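Local structure of uncharacterized protein (Bacteroides eggerthii, 4GDZ) at residues T143-P148 with T154-G159; N52-R57 with V82-V87; T108-D111 with N115-C118. The protein is of unknown function but belongs to the DUF4251 family, and folds into a large antiparallel sheet with a magnesium ion bound at a hairpin turn. One frame throughout, in Å; residues are numbered along the deposited sequence.

Interaction 1: T143-P148 with T154-G159. With MG (magnesium ion), chain B.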
loop_
_atom_site.group_PDB
_atom_site.type_symbol
_atom_site.label_atom_id
_atom_site.label_comp_id
_atom_site.label_asym_id
_atom_site.label_seq_id
_atom_site.Cartn_x
_atom_site.Cartn_y
_atom_site.Cartn_z
ATOM N N THR A 143 6.610 -2.413 -10.096
ATOM C CA THR A 143 6.450 -3.333 -8.991
ATOM C C THR A 143 6.344 -4.731 -9.561
ATOM O O THR A 143 5.660 -4.950 -10.584
ATOM C CB THR A 143 5.183 -2.965 -8.190
ATOM O OG1 THR A 143 5.346 -1.609 -7.754
ATOM C CG2 THR A 143 4.967 -3.897 -6.979
ATOM N N VAL A 144 7.028 -5.675 -8.931
ATOM C CA VAL A 144 7.050 -7.036 -9.434
ATOM C C VAL A 144 6.706 -7.979 -8.288
ATOM O O VAL A 144 7.189 -7.796 -7.173
ATOM C CB VAL A 144 8.427 -7.348 -10.094
ATOM C CG1 VAL A 144 9.595 -7.330 -9.079
ATOM C CG2 VAL A 144 8.406 -8.691 -10.778
ATOM N N THR A 145 5.886 -8.992 -8.573
ATOM C CA THR A 145 5.646 -10.110 -7.667
ATOM C C THR A 145 6.198 -11.366 -8.269
ATOM O O THR A 145 5.932 -11.678 -9.452
ATOM C CB THR A 145 4.109 -10.257 -7.426
ATOM O OG1 THR A 145 3.656 -9.021 -6.860
ATOM C CG2 THR A 145 3.752 -11.457 -6.464
ATOM N N ILE A 146 6.965 -12.085 -7.463
ATOM C CA ILE A 146 7.661 -13.297 -7.842
ATOM C C ILE A 146 7.123 -14.456 -7.038
ATOM O O ILE A 146 7.149 -14.454 -5.785
ATOM C CB ILE A 146 9.203 -13.127 -7.637
ATOM C CG1 ILE A 146 9.717 -11.925 -8.473
ATOM C CG2 ILE A 146 9.976 -14.411 -7.996
ATOM C CD1 ILE A 146 10.852 -11.153 -7.852
ATOM N N ASN A 147 6.669 -15.478 -7.756
ATOM C CA ASN A 147 6.037 -16.638 -7.160
ATOM C C ASN A 147 6.757 -17.918 -7.572
ATOM O O ASN A 147 6.457 -18.468 -8.638
ATOM C CB ASN A 147 4.539 -16.665 -7.573
ATOM C CG ASN A 147 3.759 -17.809 -6.948
ATOM O OD1 ASN A 147 4.268 -18.570 -6.144
ATOM N ND2 ASN A 147 2.501 -17.941 -7.346
ATOM N N PRO A 148 7.684 -18.422 -6.724
ATOM C CA PRO A 148 8.404 -19.656 -7.087
ATOM C C PRO A 148 7.497 -20.872 -7.045
ATOM O O PRO A 148 6.516 -20.863 -6.338
ATOM C CB PRO A 148 9.486 -19.765 -5.987
ATOM C CG PRO A 148 9.679 -18.356 -5.523
ATOM C CD PRO A 148 8.284 -17.802 -5.521
ATOM N N THR A 154 5.053 -15.792 -1.926
ATOM C CA THR A 154 5.475 -14.911 -2.993
ATOM C C THR A 154 6.261 -13.777 -2.351
ATOM O O THR A 154 6.221 -13.600 -1.127
ATOM C CB THR A 154 4.254 -14.366 -3.774
ATOM O OG1 THR A 154 3.526 -13.513 -2.910
ATOM C CG2 THR A 154 3.312 -15.484 -4.249
HETATM N N MSE A 155 6.983 -13.034 -3.182
HETATM C CA MSE A 155 7.742 -11.860 -2.768
HETATM C C MSE A 155 7.408 -10.737 -3.732
HETATM O O MSE A 155 7.298 -10.962 -4.940
HETATM C CB MSE A 155 9.243 -12.136 -2.815
HETATM C CG MSE A 155 9.728 -13.086 -1.738
HETATM SE SE MSE A 155 11.272 -14.115 -2.303
HETATM C CE MSE A 155 10.310 -14.837 -3.900
ATOM N N THR A 156 7.228 -9.533 -3.196
ATOM C CA THR A 156 6.870 -8.344 -3.990
ATOM C C THR A 156 7.933 -7.282 -3.722
ATOM O O THR A 156 8.216 -6.945 -2.565
ATOM C CB THR A 156 5.437 -7.869 -3.675
ATOM O OG1 THR A 156 4.501 -8.892 -4.066
ATOM C CG2 THR A 156 5.069 -6.534 -4.439
ATOM N N LEU A 157 8.512 -6.774 -4.805
ATOM C CA LEU A 157 9.571 -5.754 -4.785
ATOM C C LEU A 157 9.259 -4.646 -5.768
ATOM O O LEU A 157 8.461 -4.828 -6.678
ATOM C CB LEU A 157 10.912 -6.379 -5.168
ATOM C CG LEU A 157 11.351 -7.500 -4.201
ATOM C CD1 LEU A 157 10.913 -8.879 -4.689
ATOM C CD2 LEU A 157 12.858 -7.447 -4.005
ATOM N N SER A 158 9.881 -3.488 -5.575
ATOM C CA SER A 158 9.724 -2.389 -6.498
ATOM C C SER A 158 11.060 -1.812 -6.785
ATOM O O SER A 158 12.009 -1.959 -5.986
ATOM C CB SER A 158 8.749 -1.314 -5.981
ATOM O OG SER A 158 9.239 -0.632 -4.842
ATOM N N GLY A 159 11.141 -1.150 -7.930
ATOM C CA GLY A 159 12.365 -0.542 -8.373
ATOM C C GLY A 159 12.254 0.068 -9.757
ATOM O O GLY A 159 11.175 0.493 -10.150
HETATM MG MG MG B . 5.610 -19.526 -4.470
#

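Interaction 2: N52-R57 with V82-V87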
loop_
_atom_site.group_PDB
_atom_site.type_symbol
_atom_site.label_atom_id
_atom_site.label_comp_id
_atom_site.label_asym_id
_atom_site.label_seq_id
_atom_site.Cartn_x
_atom_site.Cartn_y
_atom_site.Cartn_z
ATOM N N ASN A 52 14.854 -1.971 -5.423
ATOM C CA ASN A 52 15.493 -1.309 -4.279
ATOM C C ASN A 52 14.680 -1.407 -3.005
ATOM O O ASN A 52 15.109 -0.918 -1.959
ATOM C CB ASN A 52 15.900 0.140 -4.591
ATOM C CG ASN A 52 14.750 0.988 -5.086
ATOM O OD1 ASN A 52 13.605 0.766 -4.732
ATOM N ND2 ASN A 52 15.062 1.978 -5.905
ATOM N N GLN A 53 13.519 -2.045 -3.075
ATOM C CA GLN A 53 12.829 -2.388 -1.868
ATOM C C GLN A 53 11.974 -3.602 -2.000
ATOM O O GLN A 53 11.497 -3.940 -3.087
ATOM C CB GLN A 53 11.991 -1.209 -1.327
ATOM C CG GLN A 53 10.938 -0.715 -2.244
ATOM C CD GLN A 53 10.003 0.334 -1.629
ATOM O OE1 GLN A 53 10.369 1.118 -0.750
ATOM N NE2 GLN A 53 8.785 0.360 -2.135
ATOM N N VAL A 54 11.756 -4.219 -0.845
ATOM C CA VAL A 54 10.806 -5.283 -0.674
ATOM C C VAL A 54 9.590 -4.702 0.042
ATOM O O VAL A 54 9.700 -3.840 0.944
ATOM C CB VAL A 54 11.432 -6.515 0.042
ATOM C CG1 VAL A 54 12.048 -6.129 1.373
ATOM C CG2 VAL A 54 10.372 -7.597 0.233
HETATM N N MSE A 55 8.415 -5.138 -0.411
HETATM C CA MSE A 55 7.156 -4.671 0.105
HETATM C C MSE A 55 6.425 -5.758 0.878
HETATM O O MSE A 55 6.298 -6.891 0.410
HETATM C CB MSE A 55 6.300 -4.171 -1.061
HETATM C CG MSE A 55 7.004 -3.035 -1.844
HETATM SE SE MSE A 55 6.137 -2.702 -3.585
HETATM C CE MSE A 55 4.211 -2.666 -3.029
ATOM N N PHE A 56 5.955 -5.405 2.079
ATOM C CA PHE A 56 5.270 -6.350 2.967
ATOM C C PHE A 56 3.752 -6.168 2.909
ATOM O O PHE A 56 3.255 -5.085 2.642
ATOM C CB PHE A 56 5.800 -6.209 4.425
ATOM C CG PHE A 56 7.284 -6.437 4.523
ATOM C CD1 PHE A 56 7.805 -7.726 4.559
ATOM C CD2 PHE A 56 8.162 -5.375 4.451
ATOM C CE1 PHE A 56 9.174 -7.940 4.572
ATOM C CE2 PHE A 56 9.518 -5.576 4.475
ATOM C CZ PHE A 56 10.037 -6.859 4.522
ATOM N N ARG A 57 3.037 -7.244 3.227
ATOM C CA ARG A 57 1.561 -7.314 3.140
ATOM C C ARG A 57 0.894 -6.259 4.036
ATOM O O ARG A 57 -0.164 -5.743 3.715
ATOM C CB ARG A 57 1.102 -8.718 3.591
ATOM C CG ARG A 57 0.058 -9.424 2.752
ATOM C CD ARG A 57 -0.093 -10.870 3.226
ATOM N NE ARG A 57 -0.323 -10.934 4.669
ATOM C CZ ARG A 57 -0.604 -12.042 5.349
ATOM N NH1 ARG A 57 -0.715 -13.214 4.730
ATOM N NH2 ARG A 57 -0.785 -11.972 6.660
ATOM N N VAL A 82 16.526 -12.853 -6.264
ATOM C CA VAL A 82 16.028 -12.095 -5.103
ATOM C C VAL A 82 16.772 -12.622 -3.888
ATOM O O VAL A 82 16.921 -13.826 -3.733
ATOM C CB VAL A 82 14.496 -12.262 -4.910
ATOM C CG1 VAL A 82 14.026 -11.566 -3.608
ATOM C CG2 VAL A 82 13.743 -11.717 -6.130
ATOM N N ALA A 83 17.257 -11.717 -3.042
ATOM C CA ALA A 83 17.942 -12.081 -1.814
ATOM C C ALA A 83 17.957 -10.873 -0.902
ATOM O O ALA A 83 18.651 -9.885 -1.173
ATOM C CB ALA A 83 19.374 -12.593 -2.041
ATOM N N PHE A 84 17.170 -10.957 0.163
ATOM C CA PHE A 84 17.069 -9.857 1.139
ATOM C C PHE A 84 17.173 -10.430 2.547
ATOM O O PHE A 84 16.706 -11.548 2.844
ATOM C CB PHE A 84 15.807 -9.015 0.918
ATOM C CG PHE A 84 14.525 -9.784 0.955
ATOM C CD1 PHE A 84 13.844 -9.986 2.167
ATOM C CD2 PHE A 84 13.949 -10.265 -0.212
ATOM C CE1 PHE A 84 12.651 -10.663 2.188
ATOM C CE2 PHE A 84 12.760 -10.972 -0.188
ATOM C CZ PHE A 84 12.111 -11.185 1.018
ATOM N N ASN A 85 17.837 -9.663 3.394
ATOM C CA ASN A 85 18.072 -10.039 4.743
ATOM C C ASN A 85 17.947 -8.699 5.499
ATOM O O ASN A 85 18.890 -7.977 5.590
ATOM C CB ASN A 85 19.497 -10.681 4.807
ATOM C CG ASN A 85 19.999 -10.820 6.214
ATOM O OD1 ASN A 85 19.226 -10.741 7.132
ATOM N ND2 ASN A 85 21.288 -11.047 6.383
ATOM N N THR A 86 16.760 -8.371 5.964
ATOM C CA THR A 86 16.399 -6.996 6.379
ATOM C C THR A 86 16.130 -6.913 7.880
ATOM O O THR A 86 16.074 -7.921 8.566
ATOM C CB THR A 86 15.146 -6.478 5.642
ATOM O OG1 THR A 86 13.975 -7.135 6.151
ATOM C CG2 THR A 86 15.235 -6.714 4.099
ATOM N N VAL A 87 15.950 -5.693 8.362
ATOM C CA VAL A 87 15.672 -5.416 9.763
ATOM C C VAL A 87 14.174 -5.739 10.102
ATOM O O VAL A 87 13.793 -5.756 11.278
ATOM C CB VAL A 87 16.108 -3.973 10.106
ATOM C CG1 VAL A 87 15.618 -3.516 11.484
ATOM C CG2 VAL A 87 17.652 -3.875 10.071
#

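Interaction 3: T108-D111 with N115-C118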
loop_
_atom_site.group_PDB
_atom_site.type_symbol
_atom_site.label_atom_id
_atom_site.label_comp_id
_atom_site.label_asym_id
_atom_site.label_seq_id
_atom_site.Cartn_x
_atom_site.Cartn_y
_atom_site.Cartn_z
ATOM N N THR A 108 0.427 -9.441 -21.736
ATOM C CA THR A 108 0.605 -7.999 -21.566
ATOM C C THR A 108 -0.738 -7.320 -21.782
ATOM O O THR A 108 -1.485 -7.741 -22.653
ATOM C CB THR A 108 1.618 -7.452 -22.596
ATOM O OG1 THR A 108 2.899 -8.056 -22.378
ATOM C CG2 THR A 108 1.751 -5.925 -22.486
ATOM N N SER A 109 -1.023 -6.274 -21.012
ATOM C CA SER A 109 -2.190 -5.446 -21.249
ATOM C C SER A 109 -1.804 -4.003 -20.936
ATOM O O SER A 109 -1.021 -3.763 -20.017
ATOM C CB SER A 109 -3.332 -5.921 -20.351
ATOM O OG SER A 109 -4.531 -5.277 -20.698
ATOM N N THR A 110 -2.361 -3.053 -21.686
ATOM C CA THR A 110 -2.090 -1.608 -21.506
ATOM C C THR A 110 -3.406 -0.879 -21.472
ATOM O O THR A 110 -4.246 -1.119 -22.316
ATOM C CB THR A 110 -1.227 -1.047 -22.653
ATOM O OG1 THR A 110 -0.009 -1.780 -22.699
ATOM C CG2 THR A 110 -0.922 0.460 -22.491
ATOM N N ASP A 111 -3.625 -0.015 -20.490
ATOM C CA ASP A 111 -4.900 0.717 -20.445
ATOM C C ASP A 111 -4.784 2.018 -21.242
ATOM O O ASP A 111 -3.720 2.332 -21.785
ATOM C CB ASP A 111 -5.385 0.951 -18.998
ATOM C CG ASP A 111 -4.541 1.956 -18.236
ATOM O OD1 ASP A 111 -3.712 2.665 -18.848
ATOM O OD2 ASP A 111 -4.720 2.043 -17.013
ATOM N N ASN A 115 -0.809 2.746 -18.435
ATOM C CA ASN A 115 -0.390 1.778 -17.406
ATOM C C ASN A 115 -0.299 0.400 -18.040
ATOM O O ASN A 115 -1.120 0.055 -18.883
ATOM C CB ASN A 115 -1.341 1.741 -16.210
ATOM C CG ASN A 115 -1.610 3.125 -15.638
ATOM O OD1 ASN A 115 -0.688 3.841 -15.241
ATOM N ND2 ASN A 115 -2.869 3.515 -15.630
ATOM N N ILE A 116 0.718 -0.359 -17.645
ATOM C CA ILE A 116 1.006 -1.679 -18.215
ATOM C C ILE A 116 0.979 -2.721 -17.110
ATOM O O ILE A 116 1.504 -2.501 -16.022
ATOM C CB ILE A 116 2.376 -1.698 -18.939
ATOM C CG1 ILE A 116 2.330 -0.754 -20.150
ATOM C CG2 ILE A 116 2.765 -3.112 -19.394
ATOM C CD1 ILE A 116 3.679 -0.554 -20.802
ATOM N N ASN A 117 0.292 -3.820 -17.372
ATOM C CA ASN A 117 0.297 -5.000 -16.489
ATOM C C ASN A 117 0.821 -6.147 -17.361
ATOM O O ASN A 117 0.305 -6.357 -18.467
ATOM C CB ASN A 117 -1.125 -5.344 -16.056
ATOM C CG ASN A 117 -1.752 -4.330 -15.104
ATOM O OD1 ASN A 117 -1.112 -3.399 -14.573
ATOM N ND2 ASN A 117 -3.022 -4.507 -14.885
ATOM N N CYS A 118 1.804 -6.891 -16.881
ATOM C CA CYS A 118 2.459 -7.953 -17.643
ATOM C C CYS A 118 2.743 -9.176 -16.766
ATOM O O CYS A 118 3.105 -9.013 -15.612
ATOM C CB CYS A 118 3.784 -7.405 -18.194
ATOM S SG CYS A 118 4.814 -8.575 -19.122
#

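Interaction 1: T143-P148 with T154-G159
N147 and T154 face each other where this strand pair opens into its turn. N147 CB rests against the T154 CG2 methyl at 3.7 Å, and its amide carbon CG lies 3.6 Å from the same methyl. At the tip both branches of the amide stay near the methyl, OD1 the closer, and OD1 also binds the magnesium ion at 2.3 Å. Setting CG anti to the backbone N (chi1 -177°) sends the amide off toward the ion. An asparagine suits the place because its short neutral amide offers a carbonyl oxygen at a suitable distance. P148 adds its backbone O at 2.5 Å, and the carbonyl oxygens of N151 and N153 supply two further ligands from the turn.

Away from the turn, V144 with L157 and I146 with M155 are hydrogen-bonded pairs, each exchanging two backbone bonds; V144 N to L157 O is nearly straight at 173°. Between them T145 and T156, a non-hydrogen-bonded pair, are joined by a hydrogen bond between T145 OG1 and T156 OG1, 2.9 Å, with either as possible donor. Beta-branched threonines fit an extended backbone, and here they also satisfy one another; T145 OG1 has a second partner in Q60 of a second subunit. On the face that carries V144, I146, M155 and L157 the contacts are apolar: I146 CD1 meets L157 CD1 at 3.9 Å, and I146 continues onto V80 and I131.

The whole is an antiparallel beta hairpin at the middle of the sheet, whose turn and adjoining strand end form an oxygen-lined magnesium site.

Interaction 2: N52-R57 with V82-V87
One face of the F84 ring carries the CG2 methyl of V54, 4.0 Å above the ring plane and displaced toward the rim, where CZ is its closest atom at 4.1 Å. The line from CG2 to the ring centroid runs only 15° off the normal, a CH-pi contact over the face. The second ring, F56, meets T86 OG1 obliquely through CZ at 4.3 Å and stacks with the ring of Y88.

The V54 methyl arrives there because CG1 takes the place between backbone N and carbonyl carbon (chi1 55°), leaving CG2 opposite the N and pointed at F84. That same CG1 comes 4.2 Å from the T86 CG2 methyl, so the valine spends both branches on the contact.

Strands 46-55 and 77-85 are not neighbours: strand 61-74 runs between them in the antiparallel sheet, and its V64 touches both V54 and F84. Yet V54 and F84 have CA atoms 8.0 Å apart and side chains directed toward each other, consistent with a sheet curled so that this face is concave. Compact valine and flat phenylalanine fill such an inner face well. At the start of the segment, N52 and Q53 both face S158 in a classic beta bulge. Threonine suits its place at T86 by being two-sided: its methyl joins the apolar cluster, while OG1 is hydrogen-bonded to G93 O and Y88 N.

Interaction 3: T108-D111 with N115-C118
D111 and N115 grip each other through three bonds where the two strands run into their turn. N115 ND2 donates a hydrogen bond to D111 OD2 at 2.7 Å, fairly straight at 163°, using the syn lone pair of OD2, which lies close to the N115 amide plane. The backbone N of N115 reaches the other oxygen, OD1, at 2.9 Å, but from above the carboxylate, 44° out of its plane. In return D111 N bonds to N115 O at 3.0 Å. Carboxylate and amide planes are steeply inclined to each other. With D111 CG held between its own N and carbonyl carbon (chi1 70°), the acid folds back over the turn instead of extending outward.

Next along the strands, T110 and I116 lie side by side pointing the same way, OG1 to CG1 at 3.6 Å; S109 and N117 then form a hydrogen-bonded pair with two backbone bonds. Farther out, N137 N holds the amide oxygen OD1 of N115, which fixes which end of that amide faces the acid. I116, a branched apolar residue suited to burial, packs on V39 and L42 of helix 28-44, while F63 of a second subunit lies against S109 and D111.

An alanine in place of D111 is likely to leave N115 N and ND2 without these acceptors and the amide less firmly set across the turn. The two N115 donors, one at each oxygen, with a weak third from R113 N at OD1, would probably stabilise the carboxylate's negative charge; together with D111 N to N115 O they tie the turn's two ends.

Following the chain from its N terminus, interaction 2 comes first: it closes a 24-residue loop that includes strand 61-74, bringing together two next-but-one strands. Interaction 3 follows, shutting the five-residue turn between strands 102-110 and 116-123 at one border of the sheet within this chain. Interaction 1 closes last, over the six-residue connection between strands 141-148 and 155-163. The three are in series, neither nested nor crossed. Interactions 1 and 2 touch, because strand 155-163 lies beside strand 46-55 and probably bonds to it through T156 O and M55 N, 2.8 Å apart. Interaction 3 stands apart, its centre about 25 Å from that of interaction 2.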